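Local coordinates for glycosyl hydrolase family 2, TIM barrel domain protein (Faecalibacterium prausnitzii A2-165, PDB 6ED2) that probably hydrolyses beta-glucuronides as a gut bacterial beta-glucuronidase of glycosyl hydrolase family 2, at residues A[172-175]-A[181-184]. Numbering follows the deposited sequence.
Sequences GTTC and RKIA
Cys175 and Ile183 form a hydrogen-bonded antiparallel pair. Cys175 N donates to Ile183 O at 2.8 Å, nearly straight at 168° and in the carbonyl plane; Ile183 N returns a bond to Cys175 O, also 2.8 Å, with Ile183 N tilted from the carbonyl plane of Cys175. On the same face Cys175 CB rests 3.7 Å from Ile183 CG2. With CG1 anti to the backbone N (chi1 -171°), Ile183 sets this methyl against Cys175 and sends its longer branch away. Secondary to these bonds are CA-H...O contacts from Lys182 CA to Cys175 O (3.4 Å) and, well bent, from Thr174 CA to Ile183 O. Thr174, beta-branched like Ile183 and so suited to extended backbone, pairs with Ala184 in the neighbouring non-hydrogen-bonded position, their CA atoms 4.4 Å apart, the usual close spacing. Its OG1 comes to 4.2 Å from Lys182 CG; the lysine's aliphatic part packs here while NZ reaches on to a weak, long ion pair with Glu163. Arg181 leads away from 172-175, its NE forming a salt bridge with Asp179 in the connecting turn. Ile183 also packs on Ala506 of the second subunit. This two-stranded surface hairpin, 172-176 with 182-186, stands apart from the larger antiparallel sheet that includes strands 38-51 and 152-161.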
loop_
_atom_site.group_PDB
_atom_site.type_symbol
_atom_site.label_atom_id
_atom_site.label_comp_id
_atom_site.label_asym_id
_atom_site.label_seq_id
_atom_site.Cartn_x
_atom_site.Cartn_y
_atom_site.Cartn_z
ATOM N N GLY A 172 29.817 17.831 2.023
ATOM C CA GLY A 172 29.326 17.173 3.215
ATOM C C GLY A 172 30.485 16.882 4.124
ATOM O O GLY A 172 31.542 17.505 4.011
ATOM N N THR A 173 30.287 15.937 5.035
ATOM C CA THR A 173 31.391 15.444 5.844
ATOM C C THR A 173 31.255 13.933 5.951
ATOM O O THR A 173 30.301 13.335 5.438
ATOM C CB THR A 173 31.428 16.126 7.227
ATOM O OG1 THR A 173 32.539 15.622 7.975
ATOM C CG2 THR A 173 30.143 15.874 8.023
ATOM N N THR A 174 32.232 13.306 6.594
ATOM C CA THR A 174 32.126 11.913 6.991
ATOM C C THR A 174 32.255 11.827 8.503
ATOM O O THR A 174 32.837 12.704 9.152
ATOM C CB THR A 174 33.194 11.030 6.329
ATOM O OG1 THR A 174 34.400 11.121 7.081
ATOM C CG2 THR A 174 33.470 11.484 4.912
ATOM N N CYS A 175 31.694 10.762 9.060
ATOM C CA CYS A 175 31.725 10.518 10.492
ATOM C C CYS A 175 32.237 9.106 10.733
ATOM O O CYS A 175 32.239 8.263 9.830
ATOM C CB CYS A 175 30.329 10.716 11.110
ATOM S SG CYS A 175 29.782 12.444 11.075
ATOM N N ARG A 181 33.856 2.179 11.471
ATOM C CA ARG A 181 33.496 2.350 10.069
ATOM C C ARG A 181 33.226 3.820 9.772
ATOM O O ARG A 181 32.566 4.516 10.553
ATOM C CB ARG A 181 32.259 1.512 9.715
ATOM C CG ARG A 181 32.488 -0.015 9.742
ATOM C CD ARG A 181 31.228 -0.816 9.377
ATOM N NE ARG A 181 30.076 -0.565 10.253
ATOM C CZ ARG A 181 28.922 -0.038 9.841
ATOM N NH1 ARG A 181 27.927 0.149 10.699
ATOM N NH2 ARG A 181 28.753 0.306 8.567
ATOM N N LYS A 182 33.758 4.293 8.645
ATOM C CA LYS A 182 33.389 5.604 8.133
ATOM C C LYS A 182 31.967 5.550 7.587
ATOM O O LYS A 182 31.540 4.547 7.019
ATOM C CB LYS A 182 34.361 6.053 7.030
ATOM C CG LYS A 182 35.419 7.084 7.464
ATOM C CD LYS A 182 36.554 7.230 6.432
ATOM C CE LYS A 182 37.560 6.063 6.501
ATOM N NZ LYS A 182 38.478 5.933 5.308
ATOM N N ILE A 183 31.235 6.640 7.772
ATOM C CA ILE A 183 29.887 6.811 7.255
ATOM C C ILE A 183 29.845 8.193 6.620
ATOM O O ILE A 183 30.498 9.121 7.107
ATOM C CB ILE A 183 28.822 6.673 8.372
ATOM C CG1 ILE A 183 27.422 6.635 7.789
ATOM C CG2 ILE A 183 28.898 7.817 9.370
ATOM C CD1 ILE A 183 27.241 5.477 6.899
ATOM N N ALA A 184 29.120 8.328 5.513
ATOM C CA ALA A 184 28.994 9.631 4.875
ATOM C C ALA A 184 27.875 10.423 5.534
ATOM O O ALA A 184 26.819 9.873 5.867
ATOM C CB ALA A 184 28.724 9.491 3.375
#